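Local coordinates for protein metagenomic carboxyl esterase MGS0156 (Uncultured organism, PDB 5D8M) that probably hydrolyses carboxylic esters, using a serine-histidine machinery of the kind carried by alpha/beta-hydrolase folds, at residues A[89-94]-A[153-158]; A[178-183]-A[244-249]. All blocks are in the same frame, centred on the assembly; numbering follows the deposited sequence.

Contact 1: residues A[89-94]-A[153-158]; sequences LVLVPG and VFVTHS
Val-90 and Phe-154 lie side by side on one face of two adjoining parallel strands, the CG1 methyl of Val-90 3.7 Å from CE1 of the ring. With chi1 at -73°, CG of Phe-154 sits beside its own backbone N, and the ring rises off the sheet, leaning over toward strand 87-92. The CG2 methyl of Val-92 approaches CD1 at the ring edge, 3.9 Å away and near the ring plane. Val-164, Ile-139 and Val-143, from helices 159-170 and 132-143, also touch the ring. Replacing Phe-154 by an alanine would take the ring away and is likely to leave the Val-90 and Val-92 methyls facing a gap beneath those helices. On the reverse face, CD2 of Leu-91 meets CB of Val-155 at 3.8 Å, while CD2 of Leu-89 lies alongside Val-153.

Four backbone bonds tie Val-90 and Val-92 to Val-153, Val-155 and His-157; the shortest is Val-155 N to Val-90 O (2.8 Å). The all-parallel sheet, with 87-92 between 120-123 and 151-157 and a tight turn at Ser-158, fits the alpha/beta-hydrolase fold. Ser-158 has a positive phi (57°, with psi -126°), an unusual backbone consistent with a nucleophile elbow.

Packing is looser there. Gly-94 N and His-157 O stand 3.4 Å apart at an angle too poor for a bond. Instead a water accepts from Gly-94 N (2.9 Å) and joins His-157 ND1 in the ring plane (2.7 Å), while NE2 of that ring bonds to His-299 O. Partly exposed Ser-158 brings its CB to 4.1 Å from Gly-94 CA.

Contact 2: residues A[178-183]-A[244-249]; sequences TAAVVS and RYYSLA
Within the parallel central sheet of the alpha/beta-hydrolase fold, Ala-180 to Ser-183 run in register with Arg-244 to Ser-247, the two strand directions differing by 13°. Five backbone hydrogen bonds provide the evidence for this pairing. The shortest, Ser-183 N to Tyr-246 O (2.7 Å), is nearly straight at 174°; the longest, Arg-244 N to Ala-179 O, measures 3.1 Å. Tyr-246 swings its CG beside the backbone N (chi1 -50°), which carries the ring back along the strand: its edge meets Ala-180 CB through CE1 at 3.7 Å, while Val-182 CG2 comes obliquely to CD1 at 4.0 Å. Its hydroxyl bonds to Asp-338. Tyr-245 turns to the other face, crossing Val-181 with CD1 3.8 Å from its CB, and its OH is taken by Pro-240 O. Near the C-terminal end of the pair, one water accepts from Ser-183 OG (2.7 Å) and donates to Leu-248 O (2.8 Å), bridging the strands beside the Leu-248 N to Ser-183 O bond. Helix 324-338 packs on Ala-180 and Val-182, helix 159-170 on Val-181, Ser-183 and Tyr-245, and strand 151-157 flanks 178-184 on the side remote from 244-248.

Contacts 1 and 2 are successive strand pairs of one sheet, their centres about 9 Å apart, joined where 151-157 adjoins 178-184. Probable hydrogen bonds from Val-182 N to Phe-154 O (2.8 Å) and from Thr-156 N to Val-182 O (2.9 Å) stitch them together; Thr-156 OG1 also bonds to Val-182 O. The chain passes between these two strands through helices 159-170 and 172-177, a beta-alpha-beta crossover, and helix 159-170 touches side chains of both contacts. Contact 1 ends at Ser-158, whose OG, in the conformer considered, makes a weak hydrogen bond with His-299 NE2, consistent with a catalytic serine-histidine pair. Contact 2 lies farther off: Ser-183 CA is 7.8 Å from Ser-158 CA.

Contact 1: residues A[89-94]-A[153-158]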
loop_
_atom_site.group_PDB
_atom_site.type_symbol
_atom_site.label_atom_id
_atom_site.label_comp_id
_atom_site.label_asym_id
_atom_site.label_seq_id
_atom_site.Cartn_x
_atom_site.Cartn_y
_atom_site.Cartn_z
ATOM N N LEU A 89 -0.969 6.568 -13.069
ATOM C CA LEU A 89 -0.733 5.948 -11.786
ATOM C C LEU A 89 0.701 6.279 -11.354
ATOM O O LEU A 89 1.666 5.928 -12.034
ATOM C CB LEU A 89 -0.944 4.434 -11.875
ATOM C CG LEU A 89 -2.240 3.969 -12.545
ATOM C CD1 LEU A 89 -2.247 2.432 -12.674
ATOM C CD2 LEU A 89 -3.466 4.463 -11.774
ATOM N N VAL A 90 0.813 7.013 -10.259
ATOM C CA VAL A 90 2.092 7.328 -9.661
ATOM C C VAL A 90 2.330 6.350 -8.516
ATOM O O VAL A 90 1.665 6.409 -7.481
ATOM C CB VAL A 90 2.134 8.781 -9.168
ATOM C CG1 VAL A 90 3.525 9.099 -8.634
ATOM C CG2 VAL A 90 1.762 9.731 -10.343
ATOM N N LEU A 91 3.272 5.448 -8.736
ATOM C CA LEU A 91 3.578 4.345 -7.843
ATOM C C LEU A 91 4.629 4.763 -6.816
ATOM O O LEU A 91 5.690 5.202 -7.181
ATOM C CB LEU A 91 4.086 3.148 -8.639
ATOM C CG LEU A 91 3.260 2.730 -9.853
ATOM C CD1 LEU A 91 3.999 1.661 -10.718
ATOM C CD2 LEU A 91 1.911 2.213 -9.379
ATOM N N VAL A 92 4.310 4.635 -5.536
ATOM C CA VAL A 92 5.230 5.011 -4.488
ATOM C C VAL A 92 5.441 3.836 -3.555
ATOM O O VAL A 92 4.499 3.418 -2.865
ATOM C CB VAL A 92 4.702 6.212 -3.680
ATOM C CG1 VAL A 92 5.720 6.642 -2.644
ATOM C CG2 VAL A 92 4.324 7.371 -4.623
ATOM N N PRO A 93 6.686 3.319 -3.489
ATOM C CA PRO A 93 6.971 2.144 -2.657
ATOM C C PRO A 93 7.257 2.481 -1.214
ATOM O O PRO A 93 7.261 3.650 -0.844
ATOM C CB PRO A 93 8.220 1.549 -3.313
ATOM C CG PRO A 93 8.946 2.744 -3.786
ATOM C CD PRO A 93 7.863 3.710 -4.289
ATOM N N GLY A 94 7.558 1.459 -0.425
ATOM C CA GLY A 94 7.733 1.620 1.005
ATOM C C GLY A 94 9.127 1.390 1.568
ATOM O O GLY A 94 10.134 1.580 0.894
ATOM N N VAL A 153 -3.151 9.778 -10.055
ATOM C CA VAL A 153 -3.660 8.826 -9.079
ATOM C C VAL A 153 -2.487 8.097 -8.425
ATOM O O VAL A 153 -1.834 7.274 -9.059
ATOM C CB VAL A 153 -4.628 7.812 -9.733
ATOM C CG1 VAL A 153 -5.037 6.711 -8.711
ATOM C CG2 VAL A 153 -5.855 8.540 -10.279
ATOM N N PHE A 154 -2.200 8.414 -7.166
ATOM C CA PHE A 154 -1.148 7.707 -6.444
ATOM C C PHE A 154 -1.604 6.288 -6.146
ATOM O O PHE A 154 -2.753 6.075 -5.752
ATOM C CB PHE A 154 -0.796 8.409 -5.124
ATOM C CG PHE A 154 -0.014 9.695 -5.300
ATOM C CD1 PHE A 154 1.346 9.659 -5.542
ATOM C CD2 PHE A 154 -0.648 10.935 -5.217
ATOM C CE1 PHE A 154 2.089 10.831 -5.697
ATOM C CE2 PHE A 154 0.089 12.118 -5.370
ATOM C CZ PHE A 154 1.466 12.060 -5.602
ATOM N N VAL A 155 -0.705 5.331 -6.368
ATOM C CA VAL A 155 -0.895 3.970 -5.902
ATOM C C VAL A 155 0.323 3.630 -5.074
ATOM O O VAL A 155 1.444 3.612 -5.589
ATOM C CB VAL A 155 -1.057 2.970 -7.051
ATOM C CG1 VAL A 155 -1.284 1.575 -6.498
ATOM C CG2 VAL A 155 -2.246 3.391 -7.940
ATOM N N THR A 156 0.104 3.437 -3.778
ATOM C CA THR A 156 1.187 3.443 -2.816
ATOM C C THR A 156 1.218 2.123 -2.084
ATOM O O THR A 156 0.191 1.444 -1.992
ATOM C CB THR A 156 1.009 4.622 -1.799
ATOM O OG1 THR A 156 -0.180 4.427 -1.012
ATOM C CG2 THR A 156 0.831 5.947 -2.529
ATOM N N HIS A 157 2.388 1.758 -1.554
ATOM C CA HIS A 157 2.533 0.517 -0.806
ATOM C C HIS A 157 3.256 0.808 0.511
ATOM O O HIS A 157 4.247 1.559 0.537
ATOM C CB HIS A 157 3.309 -0.527 -1.641
ATOM C CG HIS A 157 3.547 -1.833 -0.934
ATOM N ND1 HIS A 157 4.811 -2.334 -0.709
ATOM C CD2 HIS A 157 2.685 -2.744 -0.425
ATOM C CE1 HIS A 157 4.719 -3.502 -0.100
ATOM N NE2 HIS A 157 3.439 -3.778 0.078
ATOM N N SER A 158 2.734 0.230 1.592
ATOM C CA SER A 158 3.420 0.283 2.875
ATOM C C SER A 158 3.695 1.726 3.336
ATOM O O SER A 158 2.810 2.568 3.389
ATOM C CB SER A 158 4.721 -0.509 2.762
ATOM O OG SER A 158 5.335 -0.706 4.021
HETATM O O HOH W 1 7.150 -1.245 -1.474
#

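Contact 2: residues A[178-183]-A[244-249]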
loop_
_atom_site.group_PDB
_atom_site.type_symbol
_atom_site.label_atom_id
_atom_site.label_comp_id
_atom_site.label_asym_id
_atom_site.label_seq_id
_atom_site.Cartn_x
_atom_site.Cartn_y
_atom_site.Cartn_z
ATOM N N THR A 178 -3.555 16.611 -7.292
ATOM C CA THR A 178 -3.774 15.176 -7.105
ATOM C C THR A 178 -5.259 14.827 -7.119
ATOM O O THR A 178 -6.031 15.421 -6.365
ATOM C CB THR A 178 -3.150 14.708 -5.767
ATOM O OG1 THR A 178 -1.738 14.966 -5.788
ATOM C CG2 THR A 178 -3.388 13.209 -5.525
ATOM N N ALA A 179 -5.660 13.851 -7.931
ATOM C CA ALA A 179 -7.058 13.408 -7.920
ATOM C C ALA A 179 -7.354 12.344 -6.844
ATOM O O ALA A 179 -8.426 12.342 -6.232
ATOM C CB ALA A 179 -7.459 12.881 -9.275
ATOM N N ALA A 180 -6.416 11.442 -6.617
ATOM C CA ALA A 180 -6.711 10.293 -5.768
ATOM C C ALA A 180 -5.465 9.683 -5.174
ATOM O O ALA A 180 -4.380 9.752 -5.776
ATOM C CB ALA A 180 -7.478 9.237 -6.570
ATOM N N VAL A 181 -5.621 9.098 -3.982
ATOM C CA VAL A 181 -4.587 8.254 -3.380
ATOM C C VAL A 181 -5.147 6.899 -3.075
ATOM O O VAL A 181 -6.134 6.797 -2.363
ATOM C CB VAL A 181 -4.049 8.815 -2.061
ATOM C CG1 VAL A 181 -3.010 7.843 -1.469
ATOM C CG2 VAL A 181 -3.464 10.220 -2.276
ATOM N N VAL A 182 -4.497 5.863 -3.590
ATOM C CA VAL A 182 -4.854 4.500 -3.271
ATOM C C VAL A 182 -3.764 3.896 -2.414
ATOM O O VAL A 182 -2.593 3.897 -2.787
ATOM C CB VAL A 182 -5.020 3.646 -4.533
ATOM C CG1 VAL A 182 -5.431 2.233 -4.132
ATOM C CG2 VAL A 182 -6.061 4.289 -5.452
ATOM N N SER A 183 -4.156 3.409 -1.252
ATOM C CA SER A 183 -3.259 2.738 -0.340
ATOM C C SER A 183 -3.361 1.218 -0.519
ATOM O O SER A 183 -4.457 0.653 -0.393
ATOM C CB SER A 183 -3.638 3.140 1.109
ATOM O OG SER A 183 -2.717 2.632 2.051
ATOM N N ARG A 244 -9.471 12.146 -3.361
ATOM C CA ARG A 244 -10.205 10.955 -2.935
ATOM C C ARG A 244 -9.238 9.877 -2.439
ATOM O O ARG A 244 -8.197 9.656 -3.047
ATOM C CB ARG A 244 -11.049 10.415 -4.074
ATOM C CG ARG A 244 -11.907 11.480 -4.740
ATOM C CD ARG A 244 -13.264 11.565 -4.132
ATOM N NE ARG A 244 -14.229 10.863 -4.975
ATOM C CZ ARG A 244 -14.865 11.404 -6.014
ATOM N NH1 ARG A 244 -14.664 12.677 -6.352
ATOM N NH2 ARG A 244 -15.712 10.661 -6.715
ATOM N N TYR A 245 -9.595 9.199 -1.350
ATOM C CA TYR A 245 -8.724 8.179 -0.775
ATOM C C TYR A 245 -9.368 6.802 -0.869
ATOM O O TYR A 245 -10.589 6.656 -0.700
ATOM C CB TYR A 245 -8.390 8.527 0.685
ATOM C CG TYR A 245 -7.824 9.923 0.807
ATOM C CD1 TYR A 245 -6.474 10.166 0.591
ATOM C CD2 TYR A 245 -8.643 11.005 1.100
ATOM C CE1 TYR A 245 -5.958 11.447 0.676
ATOM C CE2 TYR A 245 -8.137 12.286 1.187
ATOM C CZ TYR A 245 -6.795 12.506 0.975
ATOM O OH TYR A 245 -6.291 13.803 1.071
ATOM N N TYR A 246 -8.538 5.804 -1.146
ATOM C CA TYR A 246 -8.994 4.435 -1.300
ATOM C C TYR A 246 -8.000 3.512 -0.634
ATOM O O TYR A 246 -6.793 3.762 -0.693
ATOM C CB TYR A 246 -9.133 4.052 -2.785
ATOM C CG TYR A 246 -9.927 5.044 -3.621
ATOM C CD1 TYR A 246 -9.314 6.168 -4.164
ATOM C CD2 TYR A 246 -11.274 4.831 -3.896
ATOM C CE1 TYR A 246 -10.035 7.082 -4.951
ATOM C CE2 TYR A 246 -11.999 5.725 -4.679
ATOM C CZ TYR A 246 -11.372 6.848 -5.196
ATOM O OH TYR A 246 -12.065 7.716 -5.976
ATOM N N SER A 247 -8.481 2.428 -0.026
ATOM C CA SER A 247 -7.559 1.543 0.683
ATOM C C SER A 247 -7.869 0.071 0.420
ATOM O O SER A 247 -9.049 -0.339 0.385
ATOM C CB SER A 247 -7.614 1.808 2.200
ATOM O OG SER A 247 -7.303 3.168 2.510
ATOM N N LEU A 248 -6.790 -0.693 0.268
ATOM C CA LEU A 248 -6.786 -2.150 0.247
ATOM C C LEU A 248 -5.933 -2.610 1.414
ATOM O O LEU A 248 -4.820 -2.121 1.584
ATOM C CB LEU A 248 -6.219 -2.682 -1.066
ATOM C CG LEU A 248 -7.112 -2.473 -2.287
ATOM C CD1 LEU A 248 -6.236 -2.455 -3.545
ATOM C CD2 LEU A 248 -8.131 -3.597 -2.393
ATOM N N ALA A 249 -6.469 -3.510 2.236
ATOM C CA ALA A 249 -5.708 -4.050 3.350
ATOM C C ALA A 249 -5.489 -5.561 3.186
ATOM O O ALA A 249 -6.431 -6.341 3.259
ATOM C CB ALA A 249 -6.418 -3.743 4.669
HETATM O O HOH W 2 -3.815 0.240 2.701
#